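Local coordinates for protein D-isomer specific 2-hydroxyacid dehydrogenase NAD-binding (Xanthobacter autotrophicus, PDB 4XA8) that probably catalyses the NAD(P)-dependent interconversion of D-2-hydroxyacids and 2-ketoacids, and binds NADPH, at residues 11-17 and 58-64; 19-23 and 34-38; 49-53 and 67-71; 114-118 and 254-258; 170-174 and 191-195. All coordinates share one frame; numbering follows the deposited sequence.

Contact 1 of 5, residues 11-17 and 58-64; sequences VFYSAVD and WKPPHGF
Tyr13 and Pro61 meet through a CH-pi contact: Pro61 CD stands over the centre of the tyrosine ring, 3.7 Å from its centroid and 12° off the normal. The ring reaches this place because CG lies anti to the backbone N (chi1 -176°), which carries it out over 58-64. Trp58 O sits at the edge of the same ring, in its plane. Pro60 CA comes in obliquely, 3.5 Å from Tyr13 CD1. An edge of Tyr13 is turned to the face of Phe64 in an edge-to-face pair with planes 51° apart. Phe64 CZ also touches Tyr13 CB, and Val11 CG2 meets Phe64 CZ at 4.0 Å, at the edge of the Phe64 ring. Farther along, Val16 CG2 packs obliquely against Trp58 CD1 at 3.5 Å. The Trp58 side chain lies about 7 Å from that of Ser286 and about 8 Å from that of Arg97, both NADPH-binding.

Hydrogen bonds join the backbones where strand 9-13 gives way to loop. Trp58 N donates to Tyr13 O over 2.8 Å, and one water accepts from Ala15 N and donates to Trp58 O. Next to this junction Ser14 OG accepts from Val16 N, an ST turn, and donates to the anti lone pair of Asp17 OD2 at 2.5 Å. Tyr13 OH has a hydrogen bond with Gly41 N, which holds the far end of the side chain. Tyr136 OH of the second subunit hydrogen-bonds Ala15 O.

The chemistry is thus divided: proline and aromatic carbons bury the tyrosine, while a backbone bond, a water and the serine turn order the loop leading off the strand.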
# COMPACT_ATOMS: atom_id res chain seq x y z
N VAL A 11 14.77 28.56 17.76
CA VAL A 11 15.80 27.59 17.37
C VAL A 11 15.16 26.24 17.04
O VAL A 11 14.30 25.77 17.79
CB VAL A 11 16.90 27.40 18.46
CG1 VAL A 11 16.34 26.73 19.72
CG2 VAL A 11 18.04 26.55 17.94
N PHE A 12 15.61 25.65 15.95
CA PHE A 12 15.15 24.35 15.46
C PHE A 12 16.26 23.30 15.59
O PHE A 12 17.42 23.53 15.16
CB PHE A 12 14.88 24.47 13.95
CG PHE A 12 14.40 23.20 13.31
CD1 PHE A 12 15.29 22.27 12.82
CD2 PHE A 12 13.04 22.95 13.17
CE1 PHE A 12 14.83 21.11 12.18
CE2 PHE A 12 12.58 21.78 12.57
CZ PHE A 12 13.49 20.88 12.06
N TYR A 13 15.89 22.14 16.14
CA TYR A 13 16.79 21.00 16.10
C TYR A 13 16.05 19.71 15.75
O TYR A 13 15.11 19.29 16.45
CB TYR A 13 17.56 20.79 17.43
CG TYR A 13 18.55 19.66 17.30
CD1 TYR A 13 18.15 18.34 17.47
CD2 TYR A 13 19.87 19.89 16.94
CE1 TYR A 13 19.02 17.28 17.29
CE2 TYR A 13 20.77 18.84 16.77
CZ TYR A 13 20.34 17.53 16.96
OH TYR A 13 21.19 16.45 16.79
N SER A 14 16.52 19.03 14.72
CA SER A 14 16.10 17.64 14.51
C SER A 14 17.05 16.90 13.56
O SER A 14 17.45 17.45 12.56
CB SER A 14 14.68 17.57 13.97
OG SER A 14 14.33 16.22 13.64
N ALA A 15 17.43 15.67 13.88
CA ALA A 15 18.22 14.83 12.94
C ALA A 15 17.32 14.10 11.93
O ALA A 15 17.84 13.46 11.00
CB ALA A 15 19.05 13.82 13.72
N VAL A 16 16.00 14.19 12.11
CA VAL A 16 15.05 13.42 11.29
C VAL A 16 14.04 14.32 10.54
O VAL A 16 13.07 13.83 9.99
CB VAL A 16 14.35 12.28 12.10
CG1 VAL A 16 15.37 11.31 12.65
CG2 VAL A 16 13.54 12.84 13.26
N ASP A 17 14.29 15.63 10.50
CA ASP A 17 13.38 16.61 9.88
C ASP A 17 14.25 17.66 9.20
O ASP A 17 15.36 17.91 9.62
CB ASP A 17 12.48 17.31 10.90
CG ASP A 17 11.56 16.35 11.68
OD1 ASP A 17 10.42 16.12 11.20
OD2 ASP A 17 11.95 15.92 12.80
N TRP A 58 13.38 17.78 18.00
CA TRP A 58 13.23 16.34 18.18
C TRP A 58 14.54 15.72 18.74
O TRP A 58 15.61 15.82 18.13
CB TRP A 58 12.82 15.66 16.88
CG TRP A 58 12.56 14.20 17.02
CD1 TRP A 58 13.44 13.18 16.76
CD2 TRP A 58 11.36 13.57 17.50
NE1 TRP A 58 12.85 11.97 17.00
CE2 TRP A 58 11.58 12.17 17.47
CE3 TRP A 58 10.13 14.05 17.96
CZ2 TRP A 58 10.60 11.24 17.87
CZ3 TRP A 58 9.15 13.13 18.36
CH2 TRP A 58 9.40 11.74 18.30
N LYS A 59 14.44 15.11 19.91
CA LYS A 59 15.58 14.45 20.59
C LYS A 59 16.93 15.19 20.48
O LYS A 59 17.90 14.64 19.97
CB LYS A 59 15.72 13.03 20.09
CG LYS A 59 14.49 12.20 20.39
CD LYS A 59 14.80 10.71 20.30
CE LYS A 59 13.57 9.90 19.96
NZ LYS A 59 13.93 8.77 19.06
N PRO A 60 16.98 16.46 20.96
CA PRO A 60 18.18 17.27 20.80
C PRO A 60 19.31 16.70 21.63
O PRO A 60 19.06 15.83 22.47
CB PRO A 60 17.75 18.67 21.28
CG PRO A 60 16.62 18.41 22.21
CD PRO A 60 15.91 17.20 21.66
N PRO A 61 20.56 17.15 21.37
CA PRO A 61 21.72 16.61 22.04
C PRO A 61 21.66 16.87 23.56
O PRO A 61 21.06 17.86 23.99
CB PRO A 61 22.91 17.38 21.40
CG PRO A 61 22.37 18.08 20.23
CD PRO A 61 20.91 18.28 20.48
N HIS A 62 22.26 15.97 24.34
CA HIS A 62 22.35 16.14 25.81
C HIS A 62 22.90 17.55 26.10
O HIS A 62 23.88 17.98 25.49
CB HIS A 62 23.26 15.05 26.41
N GLY A 63 22.24 18.30 26.98
CA GLY A 63 22.70 19.64 27.32
C GLY A 63 22.28 20.75 26.36
O GLY A 63 22.61 21.90 26.57
N PHE A 64 21.49 20.42 25.32
CA PHE A 64 21.12 21.42 24.32
C PHE A 64 20.38 22.63 24.92
O PHE A 64 20.68 23.79 24.61
CB PHE A 64 20.28 20.76 23.24
CG PHE A 64 19.80 21.69 22.16
CD1 PHE A 64 20.66 22.13 21.16
CD2 PHE A 64 18.48 22.09 22.13
CE1 PHE A 64 20.18 22.95 20.14
CE2 PHE A 64 18.01 22.91 21.11
CZ PHE A 64 18.86 23.33 20.11
O HOH W 1 16.71 14.41 16.23

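Contact 2 of 5, residues 19-23 and 34-38; sequences GQDWK and DVRIA
Lys23 NZ donates to Val35 O at 3.2 Å, tilted 22° from the carbonyl plane, and so ties the helix to the strand backbone. A water that accepts from Ile37 N also lies near this ammonium, in a weak bond. The lysine chain reaches the strand fully extended, CG anti to the backbone N (chi1 179°), and runs antiparallel to the valine side chain, with Lys23 CG 3.8 Å from Val35 CB.

Helix 19-29 here crosses over between strands 9-13 and 34-37 in a right-handed beta-alpha-beta unit, and its first turn runs antiparallel to strand 34-37, the axes 8.9 Å apart. At the helix start Ile37 lies close against the backbone of Gly19 and Gln20: its CD1 is 3.5 Å from Gly19 C and 3.6 Å from Gln20 N. The amide end of Gln20 bends back over this methyl and lies across Ile37, NE2 being 3.8 Å from Ile37 CD1.

On the strand itself, Arg36 takes hold of Asp34 side-on, NE and NH2 sharing the one oxygen OD2. Arg36 NH2 donates at 2.8 Å to Asp34 OD2 from the syn side, 30° out of the carboxylate plane; NE reaches the same oxygen from the same face, steeper still. A second carboxylate, that of Glu51, forms a salt bridge with Arg36 NH2.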
# COMPACT_ATOMS: atom_id res chain seq x y z
N GLY A 19 15.33 21.16 8.51
CA GLY A 19 15.26 22.52 9.12
C GLY A 19 14.77 23.61 8.20
O GLY A 19 13.88 24.39 8.54
N GLN A 20 15.31 23.66 6.99
CA GLN A 20 14.95 24.70 6.02
C GLN A 20 13.46 24.78 5.65
O GLN A 20 12.91 25.86 5.48
CB GLN A 20 15.80 24.58 4.74
CG GLN A 20 17.04 25.47 4.75
CD GLN A 20 16.69 26.98 4.78
OE1 GLN A 20 15.74 27.44 4.13
NE2 GLN A 20 17.45 27.74 5.56
N ASP A 21 12.80 23.64 5.52
CA ASP A 21 11.38 23.60 5.20
C ASP A 21 10.58 24.19 6.36
O ASP A 21 9.57 24.83 6.15
CB ASP A 21 10.90 22.17 5.03
CG ASP A 21 11.46 21.52 3.80
OD1 ASP A 21 11.97 22.23 2.90
OD2 ASP A 21 11.35 20.28 3.74
N TRP A 22 11.02 23.92 7.59
CA TRP A 22 10.33 24.47 8.75
C TRP A 22 10.57 25.97 8.84
O TRP A 22 9.67 26.71 9.21
CB TRP A 22 10.78 23.77 10.04
CG TRP A 22 10.12 22.49 10.21
CD1 TRP A 22 10.55 21.26 9.74
CD2 TRP A 22 8.85 22.26 10.84
NE1 TRP A 22 9.64 20.28 10.08
CE2 TRP A 22 8.59 20.88 10.76
CE3 TRP A 22 7.90 23.09 11.44
CZ2 TRP A 22 7.43 20.32 11.26
CZ3 TRP A 22 6.75 22.52 11.96
CH2 TRP A 22 6.55 21.15 11.89
N LYS A 23 11.78 26.41 8.51
CA LYS A 23 12.12 27.83 8.54
C LYS A 23 11.24 28.60 7.54
O LYS A 23 10.68 29.65 7.88
CB LYS A 23 13.61 28.03 8.25
CG LYS A 23 14.07 29.49 8.23
CD LYS A 23 15.59 29.60 8.21
CE LYS A 23 16.05 31.07 8.27
NZ LYS A 23 17.48 31.18 8.68
N ASP A 34 12.65 35.27 13.63
CA ASP A 34 14.04 34.86 13.51
C ASP A 34 14.11 33.38 13.84
O ASP A 34 13.79 32.98 14.97
CB ASP A 34 14.89 35.65 14.52
CG ASP A 34 16.39 35.43 14.35
OD1 ASP A 34 16.83 34.74 13.40
OD2 ASP A 34 17.14 35.99 15.16
N VAL A 35 14.49 32.58 12.86
CA VAL A 35 14.49 31.14 12.96
C VAL A 35 15.92 30.76 12.73
O VAL A 35 16.52 31.16 11.72
CB VAL A 35 13.60 30.43 11.90
CG1 VAL A 35 13.61 28.91 12.12
CG2 VAL A 35 12.17 30.92 11.93
N ARG A 36 16.48 30.02 13.67
CA ARG A 36 17.85 29.61 13.60
C ARG A 36 17.88 28.09 13.65
O ARG A 36 17.31 27.46 14.56
CB ARG A 36 18.61 30.20 14.77
CG ARG A 36 18.45 31.70 14.89
CD ARG A 36 19.14 32.22 16.13
NE ARG A 36 18.87 33.64 16.27
CZ ARG A 36 19.35 34.40 17.25
NH1 ARG A 36 20.14 33.90 18.20
NH2 ARG A 36 19.04 35.69 17.26
N ILE A 37 18.53 27.51 12.65
CA ILE A 37 18.59 26.05 12.52
C ILE A 37 19.87 25.60 13.18
O ILE A 37 20.97 25.99 12.76
CB ILE A 37 18.55 25.62 11.04
CG1 ILE A 37 17.22 26.05 10.43
CG2 ILE A 37 18.68 24.09 10.90
CD1 ILE A 37 17.21 26.04 8.90
N ALA A 38 19.74 24.80 14.24
CA ALA A 38 20.90 24.22 14.91
C ALA A 38 21.32 23.02 14.12
O ALA A 38 20.46 22.27 13.63
CB ALA A 38 20.56 23.79 16.33
O HOH W 2 19.54 29.29 10.41

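Contact 3 of 5, residues 49-53 and 67-71; sequences PEEVR and RFPNL
Segment 49-53 runs from a 3-10 turn into the start of strand 52-57, and a type I turn from Phe68 to Leu71 lies against it, bringing the CA atoms of Arg53 and Leu71 to 4.0 Å. Asn70 provides the direct polar link: its ND2 donates to Glu50 O at 2.8 Å, almost straight at 177°, in the carbonyl plane and on a lone pair. With CG anti to the carbonyl carbon (chi1 -59°) the amide is brought to the Glu50 side, and Glu50 O lies in the amide plane. A water ties the same pieces together, donating to Pro49 O and Val52 O and accepting from Asn70 N.

Phe68 CD1 fits obliquely against Val52 CB at 3.6 Å and both valine methyls come near the ring. Pro49 O lies at the ring edge in its plane, whereas Arg67 CB covers one face. Leu71 swings its CD1 back to Arg53 O, 3.7 Å away. Arg53 turns its guanidinium elsewhere, to Ser7 O and Glu305.

Val52 and Phe68 both also touch Val11. The contact joins the start of strand 52-57 to the loop that leads to strand 73-76, within the parallel sheet of a Rossmann-like domain.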
# COMPACT_ATOMS: atom_id res chain seq x y z
N PRO A 49 22.78 33.47 21.80
CA PRO A 49 21.81 32.50 22.36
C PRO A 49 20.85 33.08 23.42
O PRO A 49 19.80 32.52 23.68
CB PRO A 49 22.70 31.39 22.97
CG PRO A 49 24.06 31.98 23.08
CD PRO A 49 24.18 33.06 22.04
N GLU A 50 21.21 34.21 24.01
CA GLU A 50 20.30 34.91 24.91
C GLU A 50 19.03 35.40 24.20
O GLU A 50 18.02 35.61 24.85
CB GLU A 50 21.03 36.08 25.60
CG GLU A 50 22.09 35.59 26.56
CD GLU A 50 22.59 36.66 27.50
OE1 GLU A 50 23.56 37.35 27.12
OE2 GLU A 50 22.01 36.80 28.60
N GLU A 51 19.08 35.54 22.87
CA GLU A 51 17.92 36.03 22.11
C GLU A 51 16.94 34.93 21.77
O GLU A 51 15.85 35.20 21.27
CB GLU A 51 18.37 36.77 20.84
CG GLU A 51 19.07 38.09 21.13
CD GLU A 51 19.60 38.80 19.89
OE1 GLU A 51 19.91 40.01 19.97
OE2 GLU A 51 19.73 38.16 18.83
N VAL A 52 17.32 33.67 22.04
CA VAL A 52 16.50 32.50 21.70
C VAL A 52 15.48 32.26 22.78
O VAL A 52 15.81 32.07 23.95
CB VAL A 52 17.37 31.24 21.57
CG1 VAL A 52 16.51 30.01 21.39
CG2 VAL A 52 18.32 31.39 20.39
N ARG A 53 14.21 32.26 22.39
CA ARG A 53 13.14 32.15 23.37
C ARG A 53 12.20 30.97 23.12
O ARG A 53 11.43 30.58 24.00
CB ARG A 53 12.38 33.46 23.43
CG ARG A 53 13.24 34.60 23.94
CD ARG A 53 12.55 35.93 23.76
NE ARG A 53 11.59 36.20 24.82
CZ ARG A 53 10.84 37.30 24.90
NH1 ARG A 53 10.93 38.25 23.97
NH2 ARG A 53 9.99 37.45 25.91
N ARG A 67 21.96 25.85 26.57
CA ARG A 67 22.49 26.93 25.75
C ARG A 67 21.63 28.20 25.79
O ARG A 67 22.09 29.25 25.35
CB ARG A 67 22.54 26.50 24.27
CG ARG A 67 23.56 25.45 23.87
CD ARG A 67 23.17 25.02 22.45
NE ARG A 67 24.08 24.07 21.80
CZ ARG A 67 25.17 24.40 21.12
NH1 ARG A 67 25.54 25.67 21.00
NH2 ARG A 67 25.91 23.45 20.57
N PHE A 68 20.37 28.08 26.22
CA PHE A 68 19.36 29.12 25.96
C PHE A 68 18.71 29.51 27.27
O PHE A 68 17.64 29.00 27.61
CB PHE A 68 18.31 28.56 24.96
CG PHE A 68 18.93 27.93 23.74
CD1 PHE A 68 19.65 28.70 22.85
CD2 PHE A 68 18.80 26.56 23.49
CE1 PHE A 68 20.23 28.14 21.73
CE2 PHE A 68 19.39 25.99 22.39
CZ PHE A 68 20.11 26.78 21.50
N PRO A 69 19.38 30.39 28.07
CA PRO A 69 18.85 30.70 29.40
C PRO A 69 17.46 31.37 29.40
O PRO A 69 16.71 31.16 30.34
CB PRO A 69 19.94 31.62 30.02
CG PRO A 69 20.71 32.17 28.89
CD PRO A 69 20.53 31.23 27.70
N ASN A 70 17.10 32.10 28.34
CA ASN A 70 15.83 32.85 28.25
C ASN A 70 14.70 32.11 27.49
O ASN A 70 13.67 32.71 27.13
CB ASN A 70 16.11 34.19 27.57
CG ASN A 70 17.12 35.01 28.32
OD1 ASN A 70 17.11 35.02 29.55
ND2 ASN A 70 18.00 35.70 27.60
N LEU A 71 14.89 30.81 27.26
CA LEU A 71 13.84 29.94 26.69
C LEU A 71 12.51 30.05 27.49
O LEU A 71 12.49 29.97 28.75
CB LEU A 71 14.33 28.50 26.73
CG LEU A 71 13.84 27.45 25.77
CD1 LEU A 71 14.03 27.93 24.34
CD2 LEU A 71 14.65 26.19 26.07
O HOH W 3 18.07 32.14 25.48

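Contact 4 of 5, residues 114-118 and 254-258; sequences CVLRH and AEATL
The imidazole of His118 is held through both nitrogens, by Glu255 at the ring edge and by Thr257 obliquely. Glu255 OE1 accepts from His118 ND1 at 2.7 Å, a nearly straight bond (173°) that lies in the ring plane; seen from the carboxylate, ND1 comes on the anti side, and the carboxylate is turned well out of the plane of the ring. His118 NE2 and Thr257 OG1 form a second hydrogen bond, also 2.7 Å, so the rotation of the ring is fixed. At the edge of the Arg117 guanidinium, in plane, a water accepts from NH1 and donates to Ala256 O; Thr257 OG1 lies obliquely, 3.1 Å from Arg117 NH1.

Thr257 OG1 is directed at the histidine by lying anti to the carbonyl carbon (chi1 -58°), and this sends Thr257 CG2 to Cys114 SG, 3.7 Å away. Lys229 adds a salt bridge to Glu255 OE1 and also bonds His118 O, while Glu126 pairs with Arg117 NH2. The Lys229 salt bridge and the His118 N-H would probably stabilise a buried carboxylate charge on Glu255.

Residues 114-118 of the helix run roughly antiparallel to 254-258 of the strand, at 159° and with axes 9.5 Å apart. Cys114 and Thr257 approach Val233 and Asp259, which bind NADPH, and the helix packs on one face of the parallel sheet of the Rossmann-type NAD-binding domain.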
# COMPACT_ATOMS: atom_id res chain seq x y z
N CYS A 114 1.26 -0.71 4.47
CA CYS A 114 2.20 -1.74 4.96
C CYS A 114 1.51 -3.13 5.08
O CYS A 114 2.06 -4.15 4.67
CB CYS A 114 2.69 -1.37 6.36
SG CYS A 114 3.72 0.07 6.45
N VAL A 115 0.27 -3.14 5.59
CA VAL A 115 -0.49 -4.38 5.72
C VAL A 115 -0.76 -4.96 4.33
O VAL A 115 -0.54 -6.18 4.12
CB VAL A 115 -1.78 -4.19 6.48
CG1 VAL A 115 -2.67 -5.44 6.40
CG2 VAL A 115 -1.45 -3.86 7.91
N LEU A 116 -1.17 -4.11 3.36
CA LEU A 116 -1.49 -4.64 2.00
C LEU A 116 -0.21 -5.16 1.28
O LEU A 116 -0.23 -6.19 0.58
CB LEU A 116 -2.17 -3.58 1.12
CG LEU A 116 -3.59 -3.16 1.52
CD1 LEU A 116 -4.06 -1.91 0.78
CD2 LEU A 116 -4.46 -4.34 1.23
N ARG A 117 0.88 -4.47 1.52
CA ARG A 117 2.13 -4.83 0.91
C ARG A 117 2.51 -6.28 1.38
O ARG A 117 2.90 -7.12 0.57
CB ARG A 117 3.18 -3.79 1.24
CG ARG A 117 4.63 -4.07 0.90
CD ARG A 117 5.60 -2.91 1.20
NE ARG A 117 6.90 -3.37 0.68
CZ ARG A 117 7.74 -4.14 1.32
NH1 ARG A 117 7.49 -4.52 2.56
NH2 ARG A 117 8.84 -4.59 0.71
N HIS A 118 2.38 -6.58 2.66
CA HIS A 118 2.64 -7.94 3.16
C HIS A 118 1.57 -8.97 2.80
O HIS A 118 1.90 -10.11 2.45
CB HIS A 118 2.86 -7.92 4.68
CG HIS A 118 4.16 -7.27 5.06
ND1 HIS A 118 5.38 -7.81 4.71
CD2 HIS A 118 4.42 -6.11 5.69
CE1 HIS A 118 6.34 -7.02 5.15
NE2 HIS A 118 5.78 -5.99 5.76
N ALA A 254 9.13 -13.75 8.92
CA ALA A 254 9.45 -13.90 7.51
C ALA A 254 9.86 -12.59 6.81
O ALA A 254 10.74 -12.57 5.90
CB ALA A 254 8.30 -14.55 6.78
N GLU A 255 9.20 -11.51 7.20
CA GLU A 255 9.44 -10.20 6.61
C GLU A 255 8.92 -9.10 7.50
O GLU A 255 8.10 -9.33 8.38
CB GLU A 255 8.82 -10.11 5.16
CG GLU A 255 7.47 -10.72 5.00
CD GLU A 255 6.94 -10.74 3.55
OE1 GLU A 255 5.92 -10.05 3.31
OE2 GLU A 255 7.50 -11.44 2.66
N ALA A 256 9.43 -7.88 7.29
CA ALA A 256 9.09 -6.78 8.11
C ALA A 256 9.15 -5.46 7.36
O ALA A 256 9.84 -5.33 6.31
CB ALA A 256 10.05 -6.71 9.32
N THR A 257 8.39 -4.52 7.91
CA THR A 257 8.36 -3.14 7.49
C THR A 257 8.52 -2.31 8.79
O THR A 257 7.70 -2.38 9.72
CB THR A 257 7.09 -2.74 6.67
OG1 THR A 257 6.95 -3.57 5.49
CG2 THR A 257 7.15 -1.29 6.28
N LEU A 258 9.61 -1.53 8.84
CA LEU A 258 10.04 -0.86 10.07
C LEU A 258 10.22 0.61 9.76
O LEU A 258 11.01 0.96 8.88
CB LEU A 258 11.35 -1.47 10.59
CG LEU A 258 11.34 -2.98 10.83
CD1 LEU A 258 12.76 -3.40 11.14
CD2 LEU A 258 10.36 -3.38 11.93
O HOH W 4 9.34 -6.12 3.70

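Contact 5 of 5, residues 170-174 and 191-195; sequences VRGWS and ALPGF
Trp173 and Phe195 both carry CG anti to the backbone N (chi1 -175° and 163°), and with these torsions Trp173 CB comes to stand directly over the Phe195 ring, a CH-pi contact 3.5 Å from its centroid. The two rings themselves are oblique to each other. Leu192 reaches the indole from the helix at about a right angle: its CD1 is centred over the five-membered ring of Trp173, 3.7 Å from the centroid, as a second CH-pi contact. The indole NE1 is held by Gly188 O, which fixes the rotation of the ring.

Phe195 CE1 packs obliquely on the strand backbone, 3.5 Å from Gly172 C. Arg171 runs alongside the phenylalanine, pointing the other way, and bends at chi3 (61°), bringing NH1 to Phe195 O in a nearly straight hydrogen bond of 3.1 Å. That oxygen lies near the guanidinium plane, and Ser199 OG bonds it too.

Leu192, Phe195 and Trp173 also touch Leu150 of the neighbouring strand 146-150. The helix thus covers strand 169-174 of a parallel Rossmann-type sheet, with Trp173 close to NADPH-binding Arg175 and Gly172 close to Leu152.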
# COMPACT_ATOMS: atom_id res chain seq x y z
N VAL A 170 -9.42 -8.90 11.28
CA VAL A 170 -8.66 -7.90 12.06
C VAL A 170 -8.87 -8.13 13.56
O VAL A 170 -10.00 -8.30 14.03
CB VAL A 170 -9.01 -6.46 11.66
CG1 VAL A 170 -8.18 -5.43 12.42
CG2 VAL A 170 -8.83 -6.26 10.17
N ARG A 171 -7.75 -8.23 14.28
CA ARG A 171 -7.78 -8.31 15.73
C ARG A 171 -7.04 -7.13 16.30
O ARG A 171 -6.21 -6.57 15.63
CB ARG A 171 -7.23 -9.69 16.23
CG ARG A 171 -5.98 -10.18 15.51
CD ARG A 171 -5.31 -11.44 16.10
NE ARG A 171 -6.25 -12.51 16.05
CZ ARG A 171 -6.27 -13.60 16.78
NH1 ARG A 171 -5.32 -13.95 17.67
NH2 ARG A 171 -7.29 -14.40 16.57
N GLY A 172 -7.33 -6.77 17.55
CA GLY A 172 -6.57 -5.75 18.21
C GLY A 172 -6.29 -6.17 19.65
O GLY A 172 -7.03 -6.99 20.24
N TRP A 173 -5.27 -5.54 20.20
CA TRP A 173 -4.87 -5.71 21.59
C TRP A 173 -4.71 -4.40 22.28
O TRP A 173 -4.14 -3.44 21.74
CB TRP A 173 -3.55 -6.52 21.70
CG TRP A 173 -3.22 -6.80 23.12
CD1 TRP A 173 -3.62 -7.87 23.86
CD2 TRP A 173 -2.46 -5.95 24.02
NE1 TRP A 173 -3.14 -7.77 25.13
CE2 TRP A 173 -2.43 -6.62 25.27
CE3 TRP A 173 -1.81 -4.72 23.88
CZ2 TRP A 173 -1.80 -6.07 26.42
CZ3 TRP A 173 -1.15 -4.17 25.03
CH2 TRP A 173 -1.14 -4.86 26.27
N SER A 174 -5.20 -4.35 23.51
CA SER A 174 -5.02 -3.16 24.31
C SER A 174 -4.87 -3.59 25.75
O SER A 174 -5.21 -4.69 26.11
CB SER A 174 -6.24 -2.25 24.18
OG SER A 174 -6.03 -1.10 25.02
N ALA A 191 -3.74 -11.92 27.87
CA ALA A 191 -4.26 -12.20 26.54
C ALA A 191 -3.25 -11.98 25.42
O ALA A 191 -3.50 -12.34 24.27
CB ALA A 191 -5.52 -11.37 26.27
N LEU A 192 -2.07 -11.44 25.74
CA LEU A 192 -1.12 -11.12 24.72
C LEU A 192 -0.55 -12.33 23.97
O LEU A 192 -0.46 -12.31 22.75
CB LEU A 192 -0.03 -10.23 25.35
CG LEU A 192 0.96 -9.54 24.47
CD1 LEU A 192 0.24 -8.65 23.47
CD2 LEU A 192 1.95 -8.78 25.40
N PRO A 193 -0.22 -13.42 24.66
CA PRO A 193 0.24 -14.57 23.89
C PRO A 193 -0.77 -15.12 22.90
O PRO A 193 -0.38 -15.35 21.77
CB PRO A 193 0.57 -15.61 24.97
CG PRO A 193 0.95 -14.79 26.14
CD PRO A 193 -0.03 -13.65 26.11
N GLY A 194 -2.03 -15.29 23.28
CA GLY A 194 -3.04 -15.81 22.34
C GLY A 194 -3.30 -14.80 21.21
O GLY A 194 -3.50 -15.20 20.06
N PHE A 195 -3.28 -13.50 21.51
CA PHE A 195 -3.44 -12.44 20.49
C PHE A 195 -2.33 -12.56 19.44
O PHE A 195 -2.62 -12.55 18.22
CB PHE A 195 -3.43 -11.03 21.09
CG PHE A 195 -3.19 -9.90 20.08
CD1 PHE A 195 -4.23 -9.44 19.31
CD2 PHE A 195 -1.93 -9.32 19.92
CE1 PHE A 195 -4.03 -8.44 18.36
CE2 PHE A 195 -1.73 -8.28 18.99
CZ PHE A 195 -2.79 -7.86 18.21

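From the N terminus, strand 9-13 opens contact 1, and before it closes at 58-64 contact 2 is completed inside its loop, pairing helix 19-29 with strand 34-37. Contact 3 opens at 49-53, still inside that loop, and closes at 67-71 beyond it, so contacts 1 and 3 cross. These three touch one another about one five-stranded parallel sheet; Arg36 and Glu51 link contact 2 to contact 3. In series with them, contact 4 spans 114-258 and encloses contact 5. Both belong to the seven-stranded sheet, their centres about 18 Å apart, on the opposite side of the chain's centre from contact 1. Contacts 1, 2 and 4 meet the second subunit.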